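Local atomic coordinates of alanine racemase (Corynebacterium glutamicum, PDB entry 2DY3), a protein that belongs to the alanine racemase family and binds pyridoxal-5'-phosphate, joining a TIM-barrel-type N-terminal domain to a beta-rich C-terminal domain. Residues L3-D9 with A235-K241; N16-L20 with P215-G221; A37-G41 with Y346-P352. All coordinates share one frame; numbering follows the deposited sequence.

Interaction 1: L3-D9 with A235-K241; sequences LLTTKID and AMTWEAK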
loop_
_atom_site.group_PDB
_atom_site.type_symbol
_atom_site.label_atom_id
_atom_site.label_comp_id
_atom_site.label_asym_id
_atom_site.label_seq_id
_atom_site.Cartn_x
_atom_site.Cartn_y
_atom_site.Cartn_z
ATOM N N LEU B 3 -3.545 0.883 17.068
ATOM C CA LEU B 3 -2.389 0.017 17.295
ATOM C C LEU B 3 -1.278 0.170 16.261
ATOM O O LEU B 3 -0.143 -0.234 16.499
ATOM C CB LEU B 3 -2.840 -1.445 17.320
ATOM C CG LEU B 3 -3.905 -1.838 18.349
ATOM C CD1 LEU B 3 -4.406 -3.251 18.046
ATOM C CD2 LEU B 3 -3.327 -1.751 19.750
ATOM N N LEU B 4 -1.604 0.745 15.112
ATOM C CA LEU B 4 -0.623 0.903 14.049
ATOM C C LEU B 4 -0.726 2.285 13.414
ATOM O O LEU B 4 -1.761 2.649 12.863
ATOM C CB LEU B 4 -0.846 -0.178 12.991
ATOM C CG LEU B 4 0.146 -0.226 11.832
ATOM C CD1 LEU B 4 1.549 -0.477 12.380
ATOM C CD2 LEU B 4 -0.264 -1.324 10.853
ATOM N N THR B 5 0.353 3.052 13.468
ATOM C CA THR B 5 0.311 4.394 12.909
ATOM C C THR B 5 1.641 4.889 12.368
ATOM O O THR B 5 2.694 4.290 12.596
ATOM C CB THR B 5 -0.125 5.418 13.979
ATOM O OG1 THR B 5 0.965 5.649 14.877
ATOM C CG2 THR B 5 -1.310 4.895 14.791
ATOM N N THR B 6 1.572 5.990 11.631
ATOM C CA THR B 6 2.757 6.652 11.120
ATOM C C THR B 6 2.666 8.048 11.723
ATOM O O THR B 6 1.627 8.702 11.621
ATOM C CB THR B 6 2.764 6.779 9.585
ATOM O OG1 THR B 6 1.505 7.301 9.135
ATOM C CG2 THR B 6 3.040 5.428 8.936
ATOM N N LYS B 7 3.730 8.482 12.390
ATOM C CA LYS B 7 3.769 9.814 12.986
ATOM C C LYS B 7 4.396 10.733 11.960
ATOM O O LYS B 7 5.525 10.498 11.534
ATOM C CB LYS B 7 4.658 9.855 14.229
ATOM C CG LYS B 7 4.088 9.276 15.504
ATOM C CD LYS B 7 5.097 9.498 16.627
ATOM C CE LYS B 7 4.566 9.084 17.987
ATOM N NZ LYS B 7 5.586 9.308 19.060
ATOM N N ILE B 8 3.677 11.776 11.567
ATOM C CA ILE B 8 4.209 12.719 10.607
ATOM C C ILE B 8 4.538 14.023 11.313
ATOM O O ILE B 8 3.646 14.749 11.747
ATOM C CB ILE B 8 3.211 13.012 9.469
ATOM C CG1 ILE B 8 2.696 11.701 8.874
ATOM C CG2 ILE B 8 3.891 13.829 8.382
ATOM C CD1 ILE B 8 3.795 10.742 8.456
ATOM N N ASP B 9 5.829 14.308 11.427
ATOM C CA ASP B 9 6.291 15.527 12.070
ATOM C C ASP B 9 6.267 16.674 11.061
ATOM O O ASP B 9 7.162 16.788 10.227
ATOM C CB ASP B 9 7.712 15.324 12.591
ATOM C CG ASP B 9 8.243 16.535 13.332
ATOM O OD1 ASP B 9 7.633 17.622 13.237
ATOM O OD2 ASP B 9 9.286 16.398 14.004
ATOM N N ALA B 235 10.782 13.006 8.756
ATOM C CA ALA B 235 9.449 13.354 9.227
ATOM C C ALA B 235 8.518 12.179 9.527
ATOM O O ALA B 235 7.492 12.353 10.185
ATOM C CB ALA B 235 8.793 14.282 8.219
ATOM N N MET B 236 8.863 10.987 9.056
ATOM C CA MET B 236 7.991 9.842 9.283
ATOM C C MET B 236 8.537 8.801 10.244
ATOM O O MET B 236 9.727 8.469 10.227
ATOM C CB MET B 236 7.663 9.143 7.952
ATOM C CG MET B 236 6.765 7.910 8.105
ATOM S SD MET B 236 6.450 7.026 6.542
ATOM C CE MET B 236 5.257 8.135 5.756
ATOM N N THR B 237 7.646 8.304 11.089
ATOM C CA THR B 237 7.972 7.249 12.036
ATOM C C THR B 237 6.820 6.250 11.927
ATOM O O THR B 237 5.653 6.641 12.012
ATOM C CB THR B 237 8.046 7.766 13.483
ATOM O OG1 THR B 237 9.132 8.697 13.611
ATOM C CG2 THR B 237 8.263 6.603 14.449
ATOM N N TRP B 238 7.143 4.982 11.696
ATOM C CA TRP B 238 6.134 3.924 11.595
ATOM C C TRP B 238 6.262 3.118 12.882
ATOM O O TRP B 238 7.329 2.580 13.178
ATOM C CB TRP B 238 6.412 3.038 10.366
ATOM C CG TRP B 238 5.279 2.109 9.969
ATOM C CD1 TRP B 238 3.946 2.286 10.219
ATOM C CD2 TRP B 238 5.381 0.915 9.178
ATOM N NE1 TRP B 238 3.217 1.283 9.633
ATOM C CE2 TRP B 238 4.070 0.429 8.986
ATOM C CE3 TRP B 238 6.451 0.213 8.610
ATOM C CZ2 TRP B 238 3.799 -0.727 8.246
ATOM C CZ3 TRP B 238 6.181 -0.934 7.878
ATOM C CH2 TRP B 238 4.866 -1.393 7.702
ATOM N N GLU B 239 5.184 3.043 13.657
ATOM C CA GLU B 239 5.229 2.324 14.923
ATOM C C GLU B 239 3.932 1.598 15.270
ATOM O O GLU B 239 2.834 2.019 14.895
ATOM C CB GLU B 239 5.592 3.290 16.062
ATOM C CG GLU B 239 4.530 4.334 16.361
ATOM C CD GLU B 239 5.013 5.429 17.310
ATOM O OE1 GLU B 239 4.181 6.248 17.747
ATOM O OE2 GLU B 239 6.223 5.479 17.612
ATOM N N ALA B 240 4.076 0.504 16.005
ATOM C CA ALA B 240 2.935 -0.295 16.414
ATOM C C ALA B 240 3.010 -0.581 17.902
ATOM O O ALA B 240 4.072 -0.490 18.515
ATOM C CB ALA B 240 2.912 -1.608 15.633
ATOM N N LYS B 241 1.869 -0.910 18.484
ATOM C CA LYS B 241 1.819 -1.241 19.892
ATOM C C LYS B 241 1.714 -2.759 19.967
ATOM O O LYS B 241 0.877 -3.362 19.290
ATOM C CB LYS B 241 0.612 -0.565 20.543
ATOM C CG LYS B 241 0.690 0.955 20.467
ATOM C CD LYS B 241 -0.228 1.627 21.467
ATOM C CE LYS B 241 0.080 3.116 21.562
ATOM N NZ LYS B 241 -0.795 3.813 22.544
HETATM O O HOH W 1 7.811 11.240 13.224
#

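Interaction 2: N16-L20 with P215-G221; sequences NTRVL and PGLAFYG. With PLP (pyridoxal-5'-phosphate), chain F.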
loop_
_atom_site.group_PDB
_atom_site.type_symbol
_atom_site.label_atom_id
_atom_site.label_comp_id
_atom_site.label_asym_id
_atom_site.label_seq_id
_atom_site.Cartn_x
_atom_site.Cartn_y
_atom_site.Cartn_z
ATOM N N ASN B 16 12.763 21.291 6.830
ATOM C CA ASN B 16 13.320 20.789 5.583
ATOM C C ASN B 16 13.043 21.776 4.456
ATOM O O ASN B 16 13.906 22.021 3.608
ATOM C CB ASN B 16 12.698 19.428 5.243
ATOM C CG ASN B 16 13.067 18.352 6.246
ATOM O OD1 ASN B 16 12.374 17.338 6.370
ATOM N ND2 ASN B 16 14.169 18.558 6.957
ATOM N N THR B 17 11.838 22.340 4.454
ATOM C CA THR B 17 11.458 23.303 3.426
ATOM C C THR B 17 12.351 24.538 3.493
ATOM O O THR B 17 12.806 25.038 2.465
ATOM C CB THR B 17 9.987 23.730 3.574
ATOM O OG1 THR B 17 9.140 22.584 3.412
ATOM C CG2 THR B 17 9.625 24.769 2.516
ATOM N N ARG B 18 12.606 25.024 4.707
ATOM C CA ARG B 18 13.462 26.196 4.905
ATOM C C ARG B 18 14.896 25.900 4.455
ATOM O O ARG B 18 15.536 26.728 3.806
ATOM C CB ARG B 18 13.465 26.617 6.378
ATOM C CG ARG B 18 12.157 27.223 6.862
ATOM C CD ARG B 18 12.180 27.488 8.367
ATOM N NE ARG B 18 13.282 28.362 8.769
ATOM C CZ ARG B 18 13.521 28.740 10.024
ATOM N NH1 ARG B 18 12.735 28.323 11.010
ATOM N NH2 ARG B 18 14.549 29.535 10.297
ATOM N N VAL B 19 15.396 24.720 4.804
ATOM C CA VAL B 19 16.750 24.325 4.426
ATOM C C VAL B 19 16.899 24.200 2.910
ATOM O O VAL B 19 17.957 24.499 2.351
ATOM C CB VAL B 19 17.140 22.975 5.065
ATOM C CG1 VAL B 19 18.432 22.462 4.450
ATOM C CG2 VAL B 19 17.304 23.139 6.562
ATOM N N LEU B 20 15.841 23.748 2.245
ATOM C CA LEU B 20 15.894 23.603 0.798
ATOM C C LEU B 20 15.758 24.970 0.132
ATOM O O LEU B 20 16.380 25.234 -0.899
ATOM C CB LEU B 20 14.787 22.664 0.310
ATOM C CG LEU B 20 14.889 21.208 0.769
ATOM C CD1 LEU B 20 13.747 20.408 0.184
ATOM C CD2 LEU B 20 16.220 20.615 0.331
ATOM N N PRO B 215 12.988 19.085 -5.929
ATOM C CA PRO B 215 13.293 17.955 -5.059
ATOM C C PRO B 215 12.038 17.442 -4.367
ATOM O O PRO B 215 11.096 18.199 -4.108
ATOM C CB PRO B 215 14.299 18.543 -4.077
ATOM C CG PRO B 215 13.818 19.951 -3.918
ATOM C CD PRO B 215 13.422 20.360 -5.325
ATOM N N GLY B 216 12.022 16.145 -4.093
ATOM C CA GLY B 216 10.896 15.562 -3.398
ATOM C C GLY B 216 11.391 14.996 -2.080
ATOM O O GLY B 216 11.138 15.547 -1.005
ATOM N N LEU B 217 12.124 13.893 -2.193
ATOM C CA LEU B 217 12.691 13.160 -1.066
ATOM C C LEU B 217 13.223 14.027 0.084
ATOM O O LEU B 217 12.910 13.775 1.245
ATOM C CB LEU B 217 13.796 12.241 -1.600
ATOM C CG LEU B 217 14.307 11.040 -0.800
ATOM C CD1 LEU B 217 15.165 11.540 0.294
ATOM C CD2 LEU B 217 13.162 10.192 -0.260
ATOM N N ALA B 218 14.019 15.046 -0.235
ATOM C CA ALA B 218 14.591 15.913 0.793
ATOM C C ALA B 218 13.580 16.635 1.695
ATOM O O ALA B 218 13.878 16.914 2.859
ATOM C CB ALA B 218 15.536 16.938 0.147
ATOM N N PHE B 219 12.398 16.948 1.173
ATOM C CA PHE B 219 11.388 17.640 1.979
ATOM C C PHE B 219 10.929 16.778 3.149
ATOM O O PHE B 219 10.479 17.289 4.185
ATOM C CB PHE B 219 10.157 18.006 1.133
ATOM C CG PHE B 219 10.352 19.208 0.250
ATOM C CD1 PHE B 219 10.874 19.078 -1.026
ATOM C CD2 PHE B 219 10.019 20.474 0.704
ATOM C CE1 PHE B 219 11.059 20.190 -1.833
ATOM C CE2 PHE B 219 10.201 21.586 -0.095
ATOM C CZ PHE B 219 10.720 21.445 -1.365
ATOM N N TYR B 220 11.046 15.466 2.977
ATOM C CA TYR B 220 10.625 14.517 3.997
ATOM C C TYR B 220 11.774 14.157 4.936
ATOM O O TYR B 220 11.648 13.269 5.779
ATOM C CB TYR B 220 10.050 13.276 3.307
ATOM C CG TYR B 220 9.022 13.657 2.262
ATOM C CD1 TYR B 220 7.809 14.227 2.632
ATOM C CD2 TYR B 220 9.304 13.542 0.904
ATOM C CE1 TYR B 220 6.910 14.675 1.684
ATOM C CE2 TYR B 220 8.407 13.993 -0.051
ATOM C CZ TYR B 220 7.211 14.557 0.348
ATOM O OH TYR B 220 6.313 15.005 -0.595
ATOM N N GLY B 221 12.897 14.850 4.764
ATOM C CA GLY B 221 14.050 14.644 5.622
ATOM C C GLY B 221 14.942 13.445 5.365
ATOM O O GLY B 221 15.669 13.021 6.265
HETATM N N1 PLP F . 10.775 15.038 -10.779
HETATM C C2 PLP F . 10.019 14.013 -11.354
HETATM C C2A PLP F . 9.634 14.105 -12.822
HETATM C C3 PLP F . 9.640 12.911 -10.551
HETATM O O3 PLP F . 8.900 11.884 -11.100
HETATM C C4 PLP F . 10.027 12.870 -9.176
HETATM C C4A PLP F . 9.673 11.673 -8.257
HETATM C C5 PLP F . 10.818 13.946 -8.640
HETATM C C6 PLP F . 11.171 15.011 -9.451
HETATM C C5A PLP F . 11.291 13.973 -7.218
HETATM O O4P PLP F . 12.509 13.252 -7.075
HETATM P P PLP F . 13.339 13.044 -5.697
HETATM O O1P PLP F . 12.446 12.477 -4.693
HETATM O O2P PLP F . 14.390 12.120 -6.121
HETATM O O3P PLP F . 13.793 14.412 -5.362
#

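Interaction 3: A37-G41 with Y346-P352; sequences AYNHG and YEVVCRP. With PLP (pyridoxal-5'-phosphate), chain F.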
loop_
_atom_site.group_PDB
_atom_site.type_symbol
_atom_site.label_atom_id
_atom_site.label_comp_id
_atom_site.label_asym_id
_atom_site.label_seq_id
_atom_site.Cartn_x
_atom_site.Cartn_y
_atom_site.Cartn_z
ATOM N N ALA B 37 2.254 12.996 -1.115
ATOM C CA ALA B 37 3.397 13.536 -0.400
ATOM C C ALA B 37 4.282 12.398 0.093
ATOM O O ALA B 37 4.658 12.351 1.260
ATOM C CB ALA B 37 2.918 14.395 0.770
ATOM N N TYR B 38 4.611 11.483 -0.816
ATOM C CA TYR B 38 5.444 10.333 -0.493
ATOM C C TYR B 38 4.885 9.592 0.715
ATOM O O TYR B 38 5.626 9.209 1.622
ATOM C CB TYR B 38 6.886 10.779 -0.220
ATOM C CG TYR B 38 7.652 11.155 -1.470
ATOM C CD1 TYR B 38 7.029 11.831 -2.513
ATOM C CD2 TYR B 38 8.997 10.840 -1.608
ATOM C CE1 TYR B 38 7.716 12.174 -3.654
ATOM C CE2 TYR B 38 9.698 11.188 -2.750
ATOM C CZ TYR B 38 9.050 11.852 -3.771
ATOM O OH TYR B 38 9.732 12.183 -4.922
ATOM N N ASN B 39 3.566 9.422 0.720
ATOM C CA ASN B 39 2.857 8.715 1.785
ATOM C C ASN B 39 2.788 9.484 3.108
ATOM O O ASN B 39 2.348 8.934 4.113
ATOM C CB ASN B 39 3.516 7.350 2.024
ATOM C CG ASN B 39 2.594 6.360 2.725
ATOM O OD1 ASN B 39 3.054 5.407 3.356
ATOM N ND2 ASN B 39 1.292 6.572 2.602
ATOM N N HIS B 40 3.217 10.745 3.119
ATOM C CA HIS B 40 3.179 11.538 4.356
ATOM C C HIS B 40 1.867 12.305 4.574
ATOM O O HIS B 40 1.684 12.940 5.614
ATOM C CB HIS B 40 4.345 12.538 4.398
ATOM C CG HIS B 40 5.684 11.909 4.626
ATOM N ND1 HIS B 40 6.302 11.103 3.694
ATOM C CD2 HIS B 40 6.534 11.983 5.679
ATOM C CE1 HIS B 40 7.471 10.707 4.163
ATOM N NE2 HIS B 40 7.636 11.227 5.365
ATOM N N GLY B 41 0.959 12.251 3.601
ATOM C CA GLY B 41 -0.305 12.960 3.738
ATOM C C GLY B 41 -0.235 14.352 3.133
ATOM O O GLY B 41 -0.004 15.340 3.838
ATOM N N TYR B 346 13.127 5.667 -0.387
ATOM C CA TYR B 346 11.950 6.119 -1.133
ATOM C C TYR B 346 10.830 5.091 -0.974
ATOM O O TYR B 346 9.669 5.436 -0.733
ATOM C CB TYR B 346 12.246 6.228 -2.632
ATOM C CG TYR B 346 13.167 7.348 -3.067
ATOM C CD1 TYR B 346 14.545 7.217 -2.983
ATOM C CD2 TYR B 346 12.651 8.514 -3.630
ATOM C CE1 TYR B 346 15.385 8.206 -3.455
ATOM C CE2 TYR B 346 13.483 9.510 -4.105
ATOM C CZ TYR B 346 14.852 9.350 -4.016
ATOM O OH TYR B 346 15.691 10.323 -4.511
ATOM N N GLU B 347 11.186 3.817 -1.120
ATOM C CA GLU B 347 10.203 2.746 -1.028
ATOM C C GLU B 347 9.704 2.474 0.386
ATOM O O GLU B 347 8.517 2.219 0.588
ATOM C CB GLU B 347 10.756 1.455 -1.646
ATOM C CG GLU B 347 9.738 0.308 -1.659
ATOM C CD GLU B 347 10.171 -0.870 -2.528
ATOM O OE1 GLU B 347 11.298 -1.369 -2.342
ATOM O OE2 GLU B 347 9.382 -1.302 -3.393
ATOM N N VAL B 348 10.591 2.539 1.372
ATOM C CA VAL B 348 10.168 2.282 2.740
ATOM C C VAL B 348 9.129 3.294 3.247
ATOM O O VAL B 348 8.169 2.906 3.906
ATOM C CB VAL B 348 11.380 2.235 3.708
ATOM C CG1 VAL B 348 12.355 1.140 3.264
ATOM C CG2 VAL B 348 12.070 3.566 3.757
ATOM N N VAL B 349 9.289 4.580 2.940
ATOM C CA VAL B 349 8.299 5.544 3.419
ATOM C C VAL B 349 6.951 5.368 2.725
ATOM O O VAL B 349 5.917 5.768 3.257
ATOM C CB VAL B 349 8.772 7.004 3.249
ATOM C CG1 VAL B 349 10.036 7.234 4.087
ATOM C CG2 VAL B 349 9.009 7.321 1.777
ATOM N N CYS B 350 6.966 4.754 1.545
ATOM C CA CYS B 350 5.739 4.511 0.790
ATOM C C CYS B 350 5.060 3.217 1.219
ATOM O O CYS B 350 3.921 2.957 0.831
ATOM C CB CYS B 350 6.034 4.424 -0.716
ATOM S SG CYS B 350 6.266 6.005 -1.563
ATOM N N ARG B 351 5.749 2.405 2.019
ATOM C CA ARG B 351 5.199 1.122 2.446
ATOM C C ARG B 351 4.030 1.089 3.432
ATOM O O ARG B 351 3.074 0.335 3.224
ATOM C CB ARG B 351 6.320 0.226 2.982
ATOM C CG ARG B 351 7.282 -0.280 1.912
ATOM C CD ARG B 351 6.590 -1.206 0.906
ATOM N NE ARG B 351 5.469 -0.557 0.227
ATOM C CZ ARG B 351 5.580 0.496 -0.581
ATOM N NH1 ARG B 351 6.771 1.026 -0.824
ATOM N NH2 ARG B 351 4.494 1.031 -1.132
ATOM N N PRO B 352 4.088 1.884 4.519
ATOM C CA PRO B 352 3.010 1.909 5.522
ATOM C C PRO B 352 1.628 2.119 4.911
ATOM O O PRO B 352 1.334 3.184 4.374
ATOM C CB PRO B 352 3.429 3.053 6.448
ATOM C CG PRO B 352 4.932 2.948 6.415
ATOM C CD PRO B 352 5.182 2.786 4.914
HETATM N N1 PLP F . 10.775 15.038 -10.779
HETATM C C2 PLP F . 10.019 14.013 -11.354
HETATM C C2A PLP F . 9.634 14.105 -12.822
HETATM C C3 PLP F . 9.640 12.911 -10.551
HETATM O O3 PLP F . 8.900 11.884 -11.100
HETATM C C4 PLP F . 10.027 12.870 -9.176
HETATM C C4A PLP F . 9.673 11.673 -8.257
HETATM C C5 PLP F . 10.818 13.946 -8.640
HETATM C C6 PLP F . 11.171 15.011 -9.451
HETATM C C5A PLP F . 11.291 13.973 -7.218
HETATM O O4P PLP F . 12.509 13.252 -7.075
HETATM P P PLP F . 13.339 13.044 -5.697
HETATM O O1P PLP F . 12.446 12.477 -4.693
HETATM O O2P PLP F . 14.390 12.120 -6.121
HETATM O O3P PLP F . 13.793 14.412 -5.362
#

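Interaction 1: L3-D9 with A235-K241
The indole of Trp238 receives the backbone carbonyl of Thr5 at its edge, near the ring plane, with Thr5 O 3.4 Å from Trp238 CD1. Two methyls reach the same ring obliquely: Thr6 CG2 stops 3.5 Å from Trp238 CD1, and Leu4 CD1 lies beside NE1, a buried nitrogen that has no partner in the model. With Leu4 CG anti to the backbone N (chi1 -176°) and chi2 near 60°, Leu4 CD1 also lies 3.7 Å from Ala240 CB. Further along this largely apolar side, Ile8 and Met236 run side by side, with Ile8 CD1 4.0 Å from Met236 CE. The other face, bearing Thr5, Lys7, Thr237 and Glu239, is more polar. Here a water donates to Lys7 O and bonds Thr237 OG1, which also accepts from Glu329 N.

Six backbone hydrogen bonds join the two segments. Thr5 and Glu239 exchange a nearly straight pair (176° for Thr5 N to Glu239 O), while the shortest joins Lys7 N to Thr237 O at 2.7 Å. Strand 4-8, which also pairs in parallel with 357-360, thereby builds the N-terminus into the mixed sheet of the C-terminal domain, as is characteristic of the alanine racemase fold.

Interaction 2: N16-L20 with P215-G221
Leu20 and Phe219 form the tight centre of a helix-to-loop contact in the TIM-barrel-type domain, where helix 10-24 packs on the 3-10 turn 217-220 that follows strand 212-213. Leu20 CD1 sits almost exactly over the middle of the Phe219 ring, 3.3 Å from its centroid and 10° off the ring normal, a close CH-pi contact. The other methyl, Leu20 CD2, meets Ala218 CB at 3.7 Å, and Pro215 CG borders CD1 more distantly. The hydroxyl of Thr17 comes to the edge of the same phenyl ring, with OG1 3.5 Å from Phe219 CD2. That hydroxyl is bonded back to Ile13 O within its own helix, while Leu29 and Ala31 of strand 28-32 add further packing around the ring. At the end of the turn, Asn16 lies against the backbone, its CB 3.3 Å from Phe219 O and its amide end close to the backbone of Phe219 and Gly221, which has positive phi.

Against the 215-221 segment, only one side of the helix is engaged. Arg18, exposed, and Val19, partly exposed, take no part in this contact. On the far side of the loop, also buried, Gly216 just before the turn and Leu217 at its start give their amides to the phosphate of pyridoxal-5'-phosphate: Gly216 N donates to O3P at 2.8 Å, and Leu217 N to O1P at 2.9 Å, with an N-H...O angle of 166°.

Interaction 3: A37-G41 with Y346-P352
The two backbones come nearest at Asn39 and Cys350, whose CA atoms are 5.2 Å apart, where a turn with positive phi at Ala37, Tyr38 and Asn39 meets the C-terminal part of helix 345-350. Asn39 holds its CG anti to the backbone N (chi1 -159°), and this carries the side chain toward the carbonyls at the end of the other segment. Its CB lies 3.1 Å from Val349 O, and its amide end sits among the carbonyls of Val349 and Pro352.

Tyr38 and Tyr346 lie side by side and point the same way, touching through Tyr38 CE2 and Tyr346 CD2 at 4.1 Å. Both hydroxyls donate to the phosphate of pyridoxal-5'-phosphate: Tyr38 OH to O1P at 2.7 Å and Tyr346 OH to O2P, also at 2.7 Å. O1P lies at the edge of each ring, near its plane. His40 ND1 donates to Tyr38 O at 2.9 Å from above the carbonyl plane, with a weaker bond to Ala37 O, and His40 CE1 lies 4.0 Å from Val349 CB. Tyr220 stacks on both His40 and Tyr38, linking this turn to the 215-221 loop. Tyr38 also packs on Met304 of the second subunit, and Tyr346 on Tyr275 of that subunit, placing the pair near the dimer interface.

One tyrosine thus comes from the N-terminal family region and the other from the C-terminal one, with separate phosphate oxygens as their acceptors. Two hydroxyl donors on separate oxygens probably help to hold the phosphate and fix its rotation. The phosphate is bonded by both regions, consistent with a pyridoxal-5'-phosphate pocket formed where they meet.

Overall arrangement
All three contacts are largely buried, but interaction 1 lies farthest from the centre of the chain and interaction 3 closest. Interaction 1 is a backbone-bonded strand pair, interaction 2 is mainly apolar helix packing within the N-terminal region, and interaction 3 joins the N- and C-terminal regions through side chains. Interactions 2 and 3 share the phosphate of pyridoxal-5'-phosphate, one supplying backbone amides and the other tyrosine hydroxyls. Strand 4-8 runs on into helix 10-24, and a probable hydrogen bond from Ala235 N to Tyr220 O joins interactions 1 and 2. Interactions 1 and 3 interlock where Met236 packs on His40 and Pro352 on Trp238, so the sheet packs against both segments of interaction 3.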